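Local coordinates for biogenic amine-binding protein (Rhodnius prolixus, PDB 4GE1) that binds biogenic amines in insect saliva, holding tryptamine inside a lipocalin barrel, and probably sequesters serotonin and norepinephrine during blood feeding, at residues R106-S111 with V123-P128; Y72-A77 with T90-V96; S23-Y29 with A137-E143. All blocks are in the same frame, centred on the assembly; numbering follows the deposited sequence.

Interaction 1. Residues R106-S111 with V123-P128; sequences RTLQVS and VHVCDP. With TSS (2-(1H-indol-3-yl)ethanamine), chain E.
Val110 and Val123 press together at the tight end of this antiparallel hairpin, with CG1 of Val110 only 3.6 Å from CG2 of Val123. The two strands form part of the lipocalin barrel wall, and the face carrying Val110 and Val125 looks onto the bound tryptamine. Both methyls of Val125 touch the indole, CG2 coming up to ligand atom CD2 at 3.7 Å; CG1, anti to the backbone N (chi1 -173°), also packs 4.0 Å from Leu108 CD1. Val110 CG2 meets the same bicycle at CZ3, also 3.7 Å away. Paired backbone bonds join Gln109 to Cys126 and Ser111 to His124, whose side chains lie on the other face. There one water connects Gln109 O, His124 O, Ser111 OG and His124 ND1, and its distance to Ser111 OG is 2.6 Å.

Towards Pro128 the contact is more exposed and lacks paired backbone bonds, although some atoms still come close. Thr107 O and Asp127 OD1 are 3.2 Å apart, but both are acceptors and no hydrogen bond joins them; OD1 instead takes the backbone N-H of Ala129. The extended chain of Gln109 slants across the exposed Pro128 ring, its NE2 3.1 Å from Pro128 CG. Arg106 touches Asp127 through its aliphatic root, CB to OD2 3.4 Å, yet its guanidinium leads away and bonds to Asn93, its plane turned 68° from the carboxylate. Cys126 ties this end of the strand to Cys5 by a disulfide.

The chemistry therefore splits by face and by end: the aromatic part of the ligand meets branched aliphatic groups that can recognise shape but offer no polar grip, whereas the charged atoms of Arg106 and Asp127 are not in contact, so any attraction is probably longer-range.

Interaction 2. Residues Y72-A77 with T90-V96; sequences YDISFA and TAKNVIV. With TSS (2-(1H-indol-3-yl)ethanamine), chain E.
The amine end of the tryptamine pocket centres on Asp73 of this antiparallel hairpin in the lipocalin barrel, where Asp73 and Asn93 face the interior together with Ser75. Asp73 OD2 accepts the ligand amine N1 at 2.7 Å. The same oxygen is also gripped by Asn93 ND2 at 3.0 Å, a donor that arrives on the anti side of the carboxylate and lies 25° out of its plane. The second proton of the amide goes to Ser75 OG, 2.9 Å from ND2. Both oxygens lie close to the amide plane and both bonds are nearly straight, which fixes the amide flat, with its plane 59° from that of the carboxylate. Asn93 reaches these partners because its CG stands anti to the backbone N (chi1 179°), carrying the amide over the neighbouring strand. Its OD1 takes a bond from Arg106, and Asn62 serves Asp73 OD1.

Beside the polar cluster, Ile95 CD1 rests against Asp73 CB at 3.5 Å. The outer face is largely apolar between Phe76, Ile74, Val94 and Val96: Val94 CG2 approaches the edge of the Phe76 ring, 3.7 Å from CE1, and the Ile74 and Val96 side chains cross at about a right angle, meeting through CD1 and CG2. Tyr195 and, from helix 181-189, Leu187 cover parts of this side. Backbone bonds in both directions join Ile74 with Val94 and Phe76 with Lys92.

With its amide oriented from both ends, Asn93 serves as a second-shell group that positions the first-shell carboxylate; donors on both carboxylate oxygens of Asp73 should favour its ionised form, well matched to an amine that is probably protonated.

Interaction 3. Residues S23-Y29 with A137-E143; sequences SWYITHY and AVQSRTE. With TSS (2-(1H-indol-3-yl)ethanamine), chain E.
Trp24 receives the side chain of Arg141 along one face of its indole. CB of Arg141 starts out directed away from the strand 23-29, but a bend at chi2 (-58°) brings the rest back. CG reaches Trp24 CZ3 at 4.0 Å. CD then stands almost exactly over the six-membered ring, 3.7 Å from its centroid, in a CH-pi contact. Next, NE passes 3.4 Å from Trp24 CZ2 and bonds to Tyr117 O. The guanidinium lies flat on the indole, the planes 13° apart, with CZ 3.3 Å from CZ2 in an off-centre cation-pi stack. At the tip, NH1 donates to Ser23 O at 2.9 Å, in the guanidinium plane but well above the carbonyl plane, while NH2 bonds to Phe19 O.

An arginine stacked on the tryptophan of the G-x-W motif is a lipocalin hallmark, and here it sits where the first and last barrel strands pair and close the wall. A classic beta bulge interrupts that pairing: Thr27 and His28 both face Val138, whose O accepts Thr27 N and whose N donates to His28 O. On the pocket side, Ile26 and Gln139 run side by side. Gln139 OE1 accepts the indole NE1 of tryptamine at 3.2 Å, and its NE2 is held by Ser121 and Tyr112. Across Tyr25, CG of Glu143 packs over the ring face, 3.9 Å from its centroid.

One ligand is read from three parts of a single barrel wall. Interaction 2 takes the amine; interaction 3 takes the indole N-H and also packs Ile26 on the ring, to which interaction 1 adds further aliphatic contact. Interactions 1 and 2 have centres about 11 Å apart and share a strand border, where Arg106 O and Asn93 N, 2.7 Å apart, are probably hydrogen-bonded. Interaction 3 lies about 17 Å from interaction 1, centre to centre, yet touches it through Val123 O and Ala137 N at 2.9 Å. Interactions 2 and 3 do not touch: their nearest atoms are about 8 Å apart, and tryptamine spans the gap. Along the chain, both hairpins are nested inside the loop that interaction 3 closes.

Interaction 1. Residues R106-S111 with V123-P128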
# COMPACT_ATOMS: atom_id res chain seq x y z
N ARG A 106 -11.76 -6.85 -4.75
CA ARG A 106 -12.44 -5.95 -3.84
C ARG A 106 -12.19 -4.51 -4.24
O ARG A 106 -11.29 -4.22 -5.05
CB ARG A 106 -11.89 -6.15 -2.44
CG ARG A 106 -10.42 -5.82 -2.37
CD ARG A 106 -9.73 -6.46 -1.19
NE ARG A 106 -8.29 -6.55 -1.42
CZ ARG A 106 -7.39 -6.68 -0.45
NH1 ARG A 106 -7.77 -6.73 0.82
NH2 ARG A 106 -6.10 -6.75 -0.76
N THR A 107 -12.97 -3.61 -3.67
CA THR A 107 -12.78 -2.19 -3.86
C THR A 107 -12.06 -1.61 -2.65
O THR A 107 -12.42 -1.91 -1.51
CB THR A 107 -14.13 -1.48 -4.00
OG1 THR A 107 -14.92 -2.16 -4.98
CG2 THR A 107 -13.95 -0.03 -4.40
N LEU A 108 -11.03 -0.80 -2.90
CA LEU A 108 -10.28 -0.17 -1.82
C LEU A 108 -10.30 1.34 -1.95
O LEU A 108 -9.97 1.89 -3.01
CB LEU A 108 -8.83 -0.66 -1.81
CG LEU A 108 -8.61 -2.14 -1.49
CD1 LEU A 108 -7.13 -2.52 -1.56
CD2 LEU A 108 -9.15 -2.44 -0.12
N GLN A 109 -10.70 2.02 -0.88
CA GLN A 109 -10.60 3.47 -0.83
C GLN A 109 -9.25 3.85 -0.23
O GLN A 109 -8.94 3.49 0.91
CB GLN A 109 -11.74 4.05 0.01
CG GLN A 109 -13.12 3.53 -0.40
CD GLN A 109 -14.26 4.13 0.41
OE1 GLN A 109 -14.03 4.86 1.38
NE2 GLN A 109 -15.49 3.82 0.02
N VAL A 110 -8.44 4.56 -1.01
CA VAL A 110 -7.09 4.90 -0.59
C VAL A 110 -6.97 6.37 -0.23
O VAL A 110 -7.42 7.24 -0.99
CB VAL A 110 -6.05 4.56 -1.69
CG1 VAL A 110 -4.63 4.74 -1.17
CG2 VAL A 110 -6.25 3.14 -2.23
N SER A 111 -6.37 6.66 0.92
CA SER A 111 -6.20 8.06 1.33
C SER A 111 -4.79 8.32 1.81
O SER A 111 -4.40 7.87 2.89
CB SER A 111 -7.19 8.42 2.45
OG SER A 111 -8.47 7.88 2.21
N VAL A 123 -0.43 6.16 4.70
CA VAL A 123 -1.65 5.86 3.98
C VAL A 123 -2.71 5.22 4.87
O VAL A 123 -2.40 4.55 5.85
CB VAL A 123 -1.37 4.98 2.72
CG1 VAL A 123 -1.01 3.53 3.12
CG2 VAL A 123 -2.54 5.01 1.76
N HIS A 124 -3.97 5.45 4.52
CA HIS A 124 -5.09 4.72 5.10
C HIS A 124 -5.81 4.00 3.97
O HIS A 124 -6.23 4.63 2.99
CB HIS A 124 -6.04 5.67 5.84
CG HIS A 124 -7.33 5.03 6.24
ND1 HIS A 124 -8.48 5.12 5.49
CD2 HIS A 124 -7.65 4.29 7.33
CE1 HIS A 124 -9.45 4.47 6.09
NE2 HIS A 124 -8.98 3.95 7.21
N VAL A 125 -5.93 2.68 4.09
CA VAL A 125 -6.61 1.87 3.09
C VAL A 125 -7.78 1.13 3.72
O VAL A 125 -7.64 0.56 4.79
CB VAL A 125 -5.68 0.84 2.45
CG1 VAL A 125 -6.39 0.14 1.30
CG2 VAL A 125 -4.40 1.50 1.99
N CYS A 126 -8.92 1.14 3.05
CA CYS A 126 -10.10 0.51 3.62
C CYS A 126 -11.07 -0.03 2.58
O CYS A 126 -11.24 0.56 1.51
CB CYS A 126 -10.82 1.48 4.55
SG CYS A 126 -12.10 0.69 5.52
N ASP A 127 -11.72 -1.14 2.90
CA ASP A 127 -12.66 -1.78 2.00
C ASP A 127 -14.07 -1.54 2.51
O ASP A 127 -14.42 -1.97 3.60
CB ASP A 127 -12.38 -3.28 1.93
CG ASP A 127 -13.29 -4.01 0.96
OD1 ASP A 127 -14.33 -3.45 0.56
OD2 ASP A 127 -12.96 -5.16 0.60
N PRO A 128 -14.89 -0.84 1.71
CA PRO A 128 -16.27 -0.48 2.08
C PRO A 128 -17.13 -1.71 2.35
O PRO A 128 -18.12 -1.62 3.07
CB PRO A 128 -16.78 0.24 0.83
CG PRO A 128 -15.56 0.71 0.13
CD PRO A 128 -14.52 -0.32 0.39
N1 TSS E . -2.01 -4.30 -1.08
CA TSS E . -3.23 -4.05 -0.35
CB TSS E . -3.15 -3.05 0.77
CG TSS E . -2.28 -1.86 0.58
CD1 TSS E . -1.09 -1.60 1.25
NE1 TSS E . -0.59 -0.41 0.83
CE2 TSS E . -1.44 0.12 -0.13
CD2 TSS E . -2.49 -0.75 -0.29
CZ2 TSS E . -1.37 1.32 -0.88
CH2 TSS E . -2.39 1.63 -1.79
CZ3 TSS E . -3.46 0.75 -1.95
CE3 TSS E . -3.51 -0.44 -1.21
O HOH W 1 -9.20 5.48 2.78

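Interaction 2. Residues Y72-A77 with T90-V96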
# COMPACT_ATOMS: atom_id res chain seq x y z
N TYR A 72 0.08 -12.27 -3.34
CA TYR A 72 0.20 -11.19 -4.31
C TYR A 72 -1.16 -10.54 -4.55
O TYR A 72 -2.19 -11.21 -4.52
CB TYR A 72 0.76 -11.71 -5.63
CG TYR A 72 2.00 -12.55 -5.50
CD1 TYR A 72 1.92 -13.94 -5.38
CD2 TYR A 72 3.26 -11.96 -5.50
CE1 TYR A 72 3.07 -14.73 -5.26
CE2 TYR A 72 4.42 -12.74 -5.38
CZ TYR A 72 4.32 -14.12 -5.26
OH TYR A 72 5.45 -14.90 -5.16
N ASP A 73 -1.15 -9.23 -4.77
CA ASP A 73 -2.36 -8.52 -5.17
C ASP A 73 -2.02 -7.33 -6.06
O ASP A 73 -0.87 -6.87 -6.10
CB ASP A 73 -3.25 -8.12 -3.96
CG ASP A 73 -2.53 -7.24 -2.95
OD1 ASP A 73 -1.94 -7.80 -2.00
OD2 ASP A 73 -2.59 -6.00 -3.08
N ILE A 74 -3.01 -6.85 -6.80
CA ILE A 74 -2.76 -5.77 -7.74
C ILE A 74 -3.88 -4.75 -7.69
O ILE A 74 -5.05 -5.12 -7.77
CB ILE A 74 -2.66 -6.29 -9.19
CG1 ILE A 74 -1.66 -7.46 -9.27
CG2 ILE A 74 -2.28 -5.16 -10.14
CD1 ILE A 74 -1.67 -8.18 -10.62
N SER A 75 -3.51 -3.49 -7.57
CA SER A 75 -4.49 -2.41 -7.64
C SER A 75 -4.52 -1.80 -9.03
O SER A 75 -3.47 -1.46 -9.59
CB SER A 75 -4.20 -1.33 -6.62
OG SER A 75 -4.36 -1.82 -5.31
N PHE A 76 -5.72 -1.66 -9.57
CA PHE A 76 -5.92 -1.00 -10.85
C PHE A 76 -6.76 0.25 -10.63
O PHE A 76 -7.82 0.18 -9.99
CB PHE A 76 -6.66 -1.90 -11.83
CG PHE A 76 -6.02 -3.24 -12.04
CD1 PHE A 76 -6.27 -4.28 -11.16
CD2 PHE A 76 -5.20 -3.47 -13.14
CE1 PHE A 76 -5.69 -5.53 -11.36
CE2 PHE A 76 -4.62 -4.71 -13.35
CZ PHE A 76 -4.86 -5.75 -12.46
N ALA A 77 -6.30 1.38 -11.14
CA ALA A 77 -7.07 2.61 -11.08
C ALA A 77 -6.82 3.44 -12.32
O ALA A 77 -5.99 3.08 -13.17
CB ALA A 77 -6.73 3.41 -9.84
N THR A 90 -10.07 5.68 -5.47
CA THR A 90 -10.59 4.34 -5.33
C THR A 90 -9.92 3.42 -6.35
O THR A 90 -9.64 3.81 -7.48
CB THR A 90 -12.11 4.31 -5.54
OG1 THR A 90 -12.70 5.42 -4.84
CG2 THR A 90 -12.69 3.01 -5.01
N ALA A 91 -9.66 2.19 -5.94
CA ALA A 91 -9.02 1.22 -6.81
C ALA A 91 -9.76 -0.10 -6.72
O ALA A 91 -10.40 -0.40 -5.71
CB ALA A 91 -7.56 1.05 -6.44
N LYS A 92 -9.72 -0.85 -7.81
CA LYS A 92 -10.12 -2.25 -7.77
C LYS A 92 -8.86 -3.03 -7.42
O LYS A 92 -7.82 -2.90 -8.09
CB LYS A 92 -10.67 -2.68 -9.14
CG LYS A 92 -11.07 -4.15 -9.22
CD LYS A 92 -11.98 -4.54 -8.06
CE LYS A 92 -13.03 -5.55 -8.48
NZ LYS A 92 -14.00 -4.95 -9.44
N ASN A 93 -8.91 -3.79 -6.34
CA ASN A 93 -7.75 -4.58 -5.95
C ASN A 93 -8.06 -6.06 -6.10
O ASN A 93 -9.08 -6.55 -5.62
CB ASN A 93 -7.27 -4.23 -4.54
CG ASN A 93 -6.06 -5.06 -4.10
OD1 ASN A 93 -6.22 -6.14 -3.55
ND2 ASN A 93 -4.87 -4.55 -4.35
N VAL A 94 -7.17 -6.75 -6.82
CA VAL A 94 -7.37 -8.15 -7.15
C VAL A 94 -6.30 -9.00 -6.48
O VAL A 94 -5.10 -8.76 -6.67
CB VAL A 94 -7.32 -8.36 -8.67
CG1 VAL A 94 -7.76 -9.77 -9.04
CG2 VAL A 94 -8.19 -7.32 -9.37
N ILE A 95 -6.73 -9.97 -5.68
CA ILE A 95 -5.81 -10.91 -5.07
C ILE A 95 -5.53 -11.97 -6.12
O ILE A 95 -6.47 -12.57 -6.65
CB ILE A 95 -6.43 -11.59 -3.83
CG1 ILE A 95 -7.01 -10.55 -2.87
CG2 ILE A 95 -5.42 -12.48 -3.13
CD1 ILE A 95 -6.01 -9.55 -2.36
N VAL A 96 -4.26 -12.19 -6.44
CA VAL A 96 -3.90 -13.10 -7.52
C VAL A 96 -2.83 -14.13 -7.15
O VAL A 96 -2.04 -13.95 -6.22
CB VAL A 96 -3.40 -12.32 -8.74
CG1 VAL A 96 -4.45 -11.32 -9.19
CG2 VAL A 96 -2.10 -11.63 -8.42
N1 TSS E . -2.01 -4.30 -1.08
CA TSS E . -3.23 -4.05 -0.35
CB TSS E . -3.15 -3.05 0.77
CG TSS E . -2.28 -1.86 0.58
CD1 TSS E . -1.09 -1.60 1.25
NE1 TSS E . -0.59 -0.41 0.83
CE2 TSS E . -1.44 0.12 -0.13
CD2 TSS E . -2.49 -0.75 -0.29
CZ2 TSS E . -1.37 1.32 -0.88
CH2 TSS E . -2.39 1.63 -1.79
CZ3 TSS E . -3.46 0.75 -1.95
CE3 TSS E . -3.51 -0.44 -1.21
O HOH W 2 -1.72 -14.47 -3.80

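Interaction 3. Residues S23-Y29 with A137-E143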
# COMPACT_ATOMS: atom_id res chain seq x y z
N SER A 23 9.18 1.96 -6.46
CA SER A 23 8.59 1.02 -5.50
C SER A 23 8.57 1.56 -4.07
O SER A 23 9.22 2.56 -3.75
CB SER A 23 9.34 -0.31 -5.54
OG SER A 23 10.70 -0.11 -5.18
N TRP A 24 7.83 0.85 -3.21
CA TRP A 24 7.67 1.21 -1.80
C TRP A 24 7.80 -0.01 -0.90
O TRP A 24 7.38 -1.11 -1.26
CB TRP A 24 6.27 1.80 -1.57
CG TRP A 24 6.04 3.18 -2.17
CD1 TRP A 24 5.42 3.46 -3.35
CD2 TRP A 24 6.40 4.44 -1.60
NE1 TRP A 24 5.37 4.82 -3.55
CE2 TRP A 24 5.97 5.44 -2.49
CE3 TRP A 24 7.04 4.82 -0.41
CZ2 TRP A 24 6.17 6.80 -2.24
CZ3 TRP A 24 7.24 6.16 -0.17
CH2 TRP A 24 6.81 7.13 -1.07
N TYR A 25 8.36 0.18 0.29
CA TYR A 25 8.37 -0.85 1.31
C TYR A 25 7.42 -0.44 2.43
O TYR A 25 7.43 0.71 2.87
CB TYR A 25 9.77 -1.04 1.88
CG TYR A 25 10.79 -1.56 0.89
CD1 TYR A 25 11.56 -0.68 0.13
CD2 TYR A 25 10.97 -2.92 0.70
CE1 TYR A 25 12.49 -1.15 -0.78
CE2 TYR A 25 11.90 -3.39 -0.22
CZ TYR A 25 12.65 -2.50 -0.96
OH TYR A 25 13.57 -2.97 -1.86
N ILE A 26 6.61 -1.38 2.89
CA ILE A 26 5.72 -1.14 4.02
C ILE A 26 6.46 -1.47 5.31
O ILE A 26 6.72 -2.64 5.61
CB ILE A 26 4.42 -1.93 3.91
CG1 ILE A 26 3.77 -1.65 2.55
CG2 ILE A 26 3.47 -1.55 5.04
CD1 ILE A 26 2.33 -2.07 2.45
N THR A 27 6.83 -0.44 6.06
CA THR A 27 7.70 -0.60 7.21
C THR A 27 6.95 -0.80 8.53
O THR A 27 7.39 -1.54 9.40
CB THR A 27 8.67 0.58 7.34
OG1 THR A 27 7.92 1.81 7.36
CG2 THR A 27 9.63 0.60 6.16
N HIS A 28 5.82 -0.11 8.67
CA HIS A 28 5.03 -0.15 9.90
C HIS A 28 3.56 -0.11 9.52
O HIS A 28 3.19 0.51 8.51
CB HIS A 28 5.31 1.08 10.76
CG HIS A 28 6.74 1.25 11.15
ND1 HIS A 28 7.72 1.62 10.26
CD2 HIS A 28 7.36 1.11 12.35
CE1 HIS A 28 8.88 1.70 10.89
NE2 HIS A 28 8.69 1.39 12.16
N TYR A 29 2.71 -0.73 10.32
CA TYR A 29 1.29 -0.70 10.03
C TYR A 29 0.38 -1.25 11.11
O TYR A 29 0.75 -2.15 11.87
CB TYR A 29 1.00 -1.41 8.71
CG TYR A 29 1.27 -2.90 8.71
CD1 TYR A 29 0.31 -3.81 9.14
CD2 TYR A 29 2.48 -3.40 8.23
CE1 TYR A 29 0.56 -5.18 9.10
CE2 TYR A 29 2.73 -4.76 8.18
CZ TYR A 29 1.77 -5.65 8.62
OH TYR A 29 2.05 -7.01 8.57
N ALA A 137 -0.78 2.54 7.21
CA ALA A 137 0.55 2.07 6.85
C ALA A 137 1.58 3.18 6.68
O ALA A 137 1.31 4.20 6.05
CB ALA A 137 0.49 1.20 5.58
N VAL A 138 2.77 2.96 7.24
CA VAL A 138 3.94 3.76 6.93
C VAL A 138 4.75 3.07 5.82
O VAL A 138 5.01 1.86 5.88
CB VAL A 138 4.81 4.02 8.17
CG1 VAL A 138 6.11 4.69 7.77
CG2 VAL A 138 4.04 4.89 9.17
N GLN A 139 5.13 3.85 4.82
CA GLN A 139 5.78 3.32 3.62
C GLN A 139 7.06 4.10 3.30
O GLN A 139 7.13 5.31 3.50
CB GLN A 139 4.80 3.32 2.44
CG GLN A 139 3.46 2.64 2.79
CD GLN A 139 2.46 2.65 1.65
OE1 GLN A 139 1.70 1.70 1.48
NE2 GLN A 139 2.44 3.72 0.87
N SER A 140 8.08 3.38 2.85
CA SER A 140 9.38 3.99 2.62
C SER A 140 9.90 3.59 1.24
O SER A 140 9.52 2.56 0.69
CB SER A 140 10.36 3.55 3.71
OG SER A 140 11.67 4.05 3.48
N ARG A 141 10.77 4.42 0.67
CA ARG A 141 11.42 4.09 -0.59
C ARG A 141 12.54 3.09 -0.33
O ARG A 141 12.99 2.41 -1.24
CB ARG A 141 11.97 5.35 -1.26
CG ARG A 141 10.89 6.30 -1.80
CD ARG A 141 9.98 5.62 -2.83
NE ARG A 141 9.27 6.59 -3.66
CZ ARG A 141 8.41 6.27 -4.62
NH1 ARG A 141 8.14 5.00 -4.88
NH2 ARG A 141 7.82 7.23 -5.34
N THR A 142 12.98 3.02 0.93
CA THR A 142 13.96 2.03 1.36
C THR A 142 13.34 1.08 2.39
O THR A 142 12.20 1.29 2.82
CB THR A 142 15.23 2.68 1.93
OG1 THR A 142 14.86 3.65 2.91
CG2 THR A 142 16.03 3.37 0.81
N GLU A 143 14.08 0.05 2.76
CA GLU A 143 13.55 -0.99 3.64
C GLU A 143 13.27 -0.46 5.05
O GLU A 143 12.39 -0.96 5.75
CB GLU A 143 14.50 -2.19 3.69
CG GLU A 143 14.76 -2.81 2.33
CD GLU A 143 15.58 -4.08 2.40
OE1 GLU A 143 16.48 -4.25 1.55
OE2 GLU A 143 15.33 -4.92 3.29
N1 TSS E . -2.01 -4.30 -1.08
CA TSS E . -3.23 -4.05 -0.35
CB TSS E . -3.15 -3.05 0.77
CG TSS E . -2.28 -1.86 0.58
CD1 TSS E . -1.09 -1.60 1.25
NE1 TSS E . -0.59 -0.41 0.83
CE2 TSS E . -1.44 0.12 -0.13
CD2 TSS E . -2.49 -0.75 -0.29
CZ2 TSS E . -1.37 1.32 -0.88
CH2 TSS E . -2.39 1.63 -1.79
CZ3 TSS E . -3.46 0.75 -1.95
CE3 TSS E . -3.51 -0.44 -1.21
O HOH W 3 12.53 1.75 -3.96